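Local coordinates for selenium-binding protein (PDB 2ECE) that is of unknown function but belongs to the selenium-binding protein family, has a seven-bladed beta-propeller fold and may bind selenium, at residues R104-Y109 with S138-V143; L322-D327 with Y336-G341. One frame throughout, in Å; residues are numbered along the deposited sequence.

Overall arrangement
Both contacts lie in the buried part of a seven-bladed beta-propeller, on opposite sides of the centre of the chain, with their centres about 22 Å apart and no touch between them. Interaction 1 works between blades: it sets the turn leading into strand 108-112 against the corner at Arg139 that leads into strand 140-145 of the following blade. Interaction 2 works within one blade, pairing the two strands of the 326-328 and 334-339 hairpin and the chain next to them. The chemistry follows this difference. Residues 104-109 and 138-143 share one strong side-chain-to-backbone bond and a small apolar touch, whereas 322-327 and 336-341 are held mainly by backbone bonds, with apolar side chains beside them, and bury about twice the area.

Interaction 1 (R104-Y109 with S138-V143); sequences RSSRIY and SRLHTV
Ser106 and Arg139 carry the polar part of the contact: the backbone N of Arg139 donates to Ser106 OG over 2.7 Å, in a nearly straight bond (168°). With chi1 at -64°, OG turns to the side of its own backbone N and also lies 3.2 Å from Ser138 CA. Just before it, Ser105 OG accepts from Arg107 N in an ST turn, consistent with a tight bend at Ser106. Arg139 NH1 reaches back to Ser138 OG at 3.0 Å, within the guanidinium plane; this hydroxyl is also bonded to Asn157 O, and Arg139 NE forms a salt bridge with Glu214.

In the propeller, the Arg139 N to Ser106 OG bond fastens the turn between strands 97-101 and 108-112 to the corner at Arg139 that leads into strand 140-145, the first of the next blade. The apolar part lies beside it. Ile108 and Leu140 cross at about a right angle, and Leu140 CD2 touches Ile108 CG1 at 3.6 Å and CD1 equally closely; Ile152, on strand 150-154 next to 140-145, packs on both residues. Beside this pair Ser106 O is buried without a polar partner, its nearest neighbour across the contact being Leu140 CD2 at 3.9 Å.

Interaction 2 (L322-D327 with Y336-G341); sequences LVTDID and YLSLWG
Tyr336 N donates to Asp327 O in the shortest bond of the contact, 2.8 Å long and almost straight (169°). Asp327 N returns a bond to Tyr336 O over 3.1 Å, in the carbonyl plane, completing an antiparallel hydrogen-bonded pair, and the CA-H of Ile326 adds a weaker contact to the same oxygen. Ile326 and Leu337 form the adjoining non-hydrogen-bonded pair. This is the inner beta hairpin of a propeller blade.

Farther along, Ser338 N still reaches Asp325 O at 3.2 Å, and Asp325 N makes a weak bond to Ser338 OG, which is also bonded to Gln384 O. Ser338 O instead faces the CA-H of Val323, with 3.2 Å between O and CA, and has no hydrogen-bond donor although buried. Beyond it, Trp340 N bonds Leu322 O at 3.0 Å, coming in well above the carbonyl plane (42°).

Apolar side chains line one flank. Ile326 and Leu337 lie side by side, CG2 to CD2 3.6 Å. Val323, with CG1 anti to its backbone N (chi1 174°), sends that methyl to Leu337 CD1 at 4.0 Å and CG2 to Leu339; CG1 also lies 3.5 Å from Ser338 O. Trimming Val323 to an alanine removes both methyls and would probably open a gap beside these two leucines and leave Ser338 O less covered.

Pairing is thus regular where Asp327 meets Tyr336, and gives way to the more widely spaced bonds from Ser338 N to Asp325 O and from Trp340 N to Leu322 O; between these two, the CA-H of Val323 faces Ser338 O and apolar contacts fill in.

Interaction 1 (R104-Y109 with S138-V143)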
# COMPACT_ATOMS: atom_id res chain seq x y z
N ARG A 104 -9.30 -6.57 9.23
CA ARG A 104 -10.31 -7.56 9.59
C ARG A 104 -11.26 -7.03 10.67
O ARG A 104 -12.48 -7.16 10.55
CB ARG A 104 -9.66 -8.86 10.09
CG ARG A 104 -9.41 -9.92 9.02
CD ARG A 104 -8.87 -11.24 9.60
NE ARG A 104 -8.49 -12.18 8.54
CZ ARG A 104 -9.33 -13.01 7.93
NH1 ARG A 104 -10.61 -13.05 8.27
NH2 ARG A 104 -8.89 -13.78 6.94
N SER A 105 -10.70 -6.41 11.70
CA SER A 105 -11.48 -5.90 12.83
C SER A 105 -12.22 -4.57 12.66
O SER A 105 -13.23 -4.35 13.32
CB SER A 105 -10.59 -5.79 14.06
OG SER A 105 -9.65 -4.74 13.88
N SER A 106 -11.70 -3.69 11.82
CA SER A 106 -12.29 -2.37 11.62
C SER A 106 -11.93 -1.45 12.79
O SER A 106 -12.44 -0.34 12.91
CB SER A 106 -13.81 -2.46 11.49
OG SER A 106 -14.19 -3.19 10.34
N ARG A 107 -11.05 -1.93 13.66
CA ARG A 107 -10.62 -1.14 14.81
C ARG A 107 -9.56 -0.15 14.34
O ARG A 107 -8.89 -0.39 13.34
CB ARG A 107 -10.03 -2.08 15.88
CG ARG A 107 -9.41 -1.38 17.09
CD ARG A 107 -9.03 -2.39 18.18
NE ARG A 107 -10.20 -3.11 18.71
CZ ARG A 107 -10.49 -4.38 18.46
NH1 ARG A 107 -9.70 -5.11 17.67
NH2 ARG A 107 -11.56 -4.94 19.01
N ILE A 108 -9.44 0.99 15.02
CA ILE A 108 -8.43 1.98 14.66
C ILE A 108 -7.59 2.34 15.88
O ILE A 108 -8.13 2.74 16.92
CB ILE A 108 -9.03 3.29 14.11
CG1 ILE A 108 -9.90 3.02 12.89
CG2 ILE A 108 -7.90 4.26 13.71
CD1 ILE A 108 -10.64 4.25 12.39
N TYR A 109 -6.28 2.19 15.76
CA TYR A 109 -5.40 2.56 16.86
C TYR A 109 -4.75 3.89 16.51
O TYR A 109 -4.44 4.15 15.33
CB TYR A 109 -4.29 1.51 17.05
CG TYR A 109 -4.80 0.12 17.37
CD1 TYR A 109 -4.96 -0.83 16.37
CD2 TYR A 109 -5.07 -0.25 18.68
CE1 TYR A 109 -5.39 -2.12 16.67
CE2 TYR A 109 -5.51 -1.53 19.00
CZ TYR A 109 -5.66 -2.47 17.99
OH TYR A 109 -6.07 -3.74 18.30
N SER A 138 -16.84 -1.30 7.09
CA SER A 138 -16.04 -2.26 7.85
C SER A 138 -14.86 -2.73 6.99
O SER A 138 -14.89 -2.59 5.76
CB SER A 138 -16.90 -3.46 8.29
OG SER A 138 -17.28 -4.27 7.19
N ARG A 139 -13.84 -3.28 7.65
CA ARG A 139 -12.63 -3.78 7.00
C ARG A 139 -11.86 -2.61 6.40
O ARG A 139 -11.89 -2.37 5.19
CB ARG A 139 -12.96 -4.82 5.92
CG ARG A 139 -13.30 -6.22 6.46
CD ARG A 139 -14.72 -6.30 7.05
NE ARG A 139 -15.09 -7.69 7.33
CZ ARG A 139 -16.33 -8.12 7.56
NH1 ARG A 139 -17.36 -7.28 7.55
NH2 ARG A 139 -16.55 -9.41 7.79
N LEU A 140 -11.15 -1.89 7.27
CA LEU A 140 -10.40 -0.69 6.90
C LEU A 140 -9.05 -0.99 6.28
O LEU A 140 -8.26 -1.78 6.80
CB LEU A 140 -10.25 0.20 8.13
CG LEU A 140 -11.45 1.11 8.43
CD1 LEU A 140 -12.76 0.33 8.37
CD2 LEU A 140 -11.24 1.75 9.80
N HIS A 141 -8.79 -0.32 5.16
CA HIS A 141 -7.57 -0.53 4.40
C HIS A 141 -6.57 0.65 4.37
O HIS A 141 -5.71 0.77 5.24
CB HIS A 141 -7.97 -0.92 2.96
CG HIS A 141 -6.83 -1.37 2.11
ND1 HIS A 141 -6.36 -2.67 2.11
CD2 HIS A 141 -6.05 -0.70 1.22
CE1 HIS A 141 -5.35 -2.78 1.26
NE2 HIS A 141 -5.15 -1.59 0.71
N THR A 142 -6.71 1.51 3.37
CA THR A 142 -5.81 2.64 3.18
C THR A 142 -6.05 3.86 4.08
O THR A 142 -7.20 4.25 4.30
CB THR A 142 -5.84 3.13 1.72
OG1 THR A 142 -5.54 2.04 0.84
CG2 THR A 142 -4.82 4.28 1.49
N VAL A 143 -4.97 4.45 4.58
CA VAL A 143 -5.04 5.66 5.40
C VAL A 143 -4.23 6.76 4.72
O VAL A 143 -3.07 6.55 4.37
CB VAL A 143 -4.44 5.46 6.80
CG1 VAL A 143 -4.52 6.78 7.58
CG2 VAL A 143 -5.18 4.36 7.53

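Interaction 2 (L322-D327 with Y336-G341)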
# COMPACT_ATOMS: atom_id res chain seq x y z
N LEU A 322 1.51 -11.72 -10.53
CA LEU A 322 0.76 -11.19 -9.39
C LEU A 322 1.38 -9.91 -8.87
O LEU A 322 1.92 -9.87 -7.75
CB LEU A 322 0.70 -12.22 -8.25
CG LEU A 322 -0.03 -13.54 -8.53
CD1 LEU A 322 0.06 -14.44 -7.29
CD2 LEU A 322 -1.48 -13.26 -8.89
N VAL A 323 1.33 -8.86 -9.68
CA VAL A 323 1.86 -7.56 -9.28
C VAL A 323 0.82 -6.99 -8.32
O VAL A 323 -0.26 -6.58 -8.74
CB VAL A 323 2.02 -6.64 -10.50
CG1 VAL A 323 2.44 -5.24 -10.05
CG2 VAL A 323 3.09 -7.21 -11.45
N THR A 324 1.16 -6.97 -7.04
CA THR A 324 0.25 -6.48 -6.00
C THR A 324 0.50 -5.07 -5.46
O THR A 324 -0.40 -4.46 -4.89
CB THR A 324 0.25 -7.45 -4.80
OG1 THR A 324 1.59 -7.66 -4.35
CG2 THR A 324 -0.37 -8.79 -5.20
N ASP A 325 1.72 -4.55 -5.62
CA ASP A 325 2.02 -3.20 -5.16
C ASP A 325 2.90 -2.43 -6.14
O ASP A 325 3.67 -3.02 -6.90
CB ASP A 325 2.71 -3.24 -3.78
CG ASP A 325 2.79 -1.86 -3.14
OD1 ASP A 325 1.77 -1.15 -3.15
OD2 ASP A 325 3.86 -1.48 -2.61
N ILE A 326 2.75 -1.11 -6.12
CA ILE A 326 3.55 -0.21 -6.96
C ILE A 326 3.87 1.03 -6.13
O ILE A 326 3.13 1.36 -5.19
CB ILE A 326 2.80 0.24 -8.24
CG1 ILE A 326 1.44 0.85 -7.88
CG2 ILE A 326 2.66 -0.92 -9.20
CD1 ILE A 326 0.79 1.63 -9.02
N ASP A 327 4.96 1.70 -6.47
CA ASP A 327 5.35 2.90 -5.74
C ASP A 327 6.26 3.72 -6.66
O ASP A 327 7.07 3.16 -7.38
CB ASP A 327 6.08 2.50 -4.46
CG ASP A 327 5.91 3.51 -3.34
OD1 ASP A 327 4.99 4.34 -3.43
OD2 ASP A 327 6.69 3.46 -2.37
N TYR A 336 8.27 1.42 -9.28
CA TYR A 336 8.72 0.12 -8.78
C TYR A 336 7.52 -0.80 -8.63
O TYR A 336 6.46 -0.36 -8.20
CB TYR A 336 9.43 0.27 -7.43
CG TYR A 336 10.71 1.06 -7.50
CD1 TYR A 336 10.69 2.46 -7.45
CD2 TYR A 336 11.94 0.42 -7.66
CE1 TYR A 336 11.88 3.20 -7.55
CE2 TYR A 336 13.13 1.15 -7.77
CZ TYR A 336 13.09 2.53 -7.71
OH TYR A 336 14.26 3.25 -7.84
N LEU A 337 7.69 -2.06 -9.01
CA LEU A 337 6.61 -3.03 -8.90
C LEU A 337 7.13 -4.25 -8.16
O LEU A 337 8.32 -4.57 -8.22
CB LEU A 337 6.12 -3.53 -10.27
CG LEU A 337 6.02 -2.80 -11.61
CD1 LEU A 337 5.21 -3.68 -12.55
CD2 LEU A 337 5.37 -1.44 -11.47
N SER A 338 6.22 -4.93 -7.47
CA SER A 338 6.59 -6.16 -6.79
C SER A 338 5.82 -7.24 -7.53
O SER A 338 4.71 -7.01 -8.01
CB SER A 338 6.16 -6.11 -5.32
OG SER A 338 4.75 -6.03 -5.19
N LEU A 339 6.43 -8.41 -7.67
CA LEU A 339 5.78 -9.54 -8.33
C LEU A 339 5.71 -10.59 -7.24
O LEU A 339 6.67 -11.32 -7.00
CB LEU A 339 6.60 -10.05 -9.52
CG LEU A 339 6.43 -9.36 -10.88
CD1 LEU A 339 7.07 -7.98 -10.84
CD2 LEU A 339 7.08 -10.21 -11.97
N TRP A 340 4.56 -10.63 -6.57
CA TRP A 340 4.34 -11.55 -5.47
C TRP A 340 4.21 -13.01 -5.90
O TRP A 340 4.31 -13.90 -5.07
CB TRP A 340 3.08 -11.11 -4.72
CG TRP A 340 2.93 -11.75 -3.39
CD1 TRP A 340 3.75 -11.59 -2.30
CD2 TRP A 340 1.86 -12.59 -2.96
NE1 TRP A 340 3.24 -12.28 -1.22
CE2 TRP A 340 2.09 -12.91 -1.60
CE3 TRP A 340 0.72 -13.12 -3.60
CZ2 TRP A 340 1.22 -13.72 -0.86
CZ3 TRP A 340 -0.14 -13.93 -2.86
CH2 TRP A 340 0.12 -14.22 -1.51
N GLY A 341 3.98 -13.24 -7.18
CA GLY A 341 3.86 -14.60 -7.67
C GLY A 341 5.20 -15.13 -8.12
O GLY A 341 5.75 -16.07 -7.55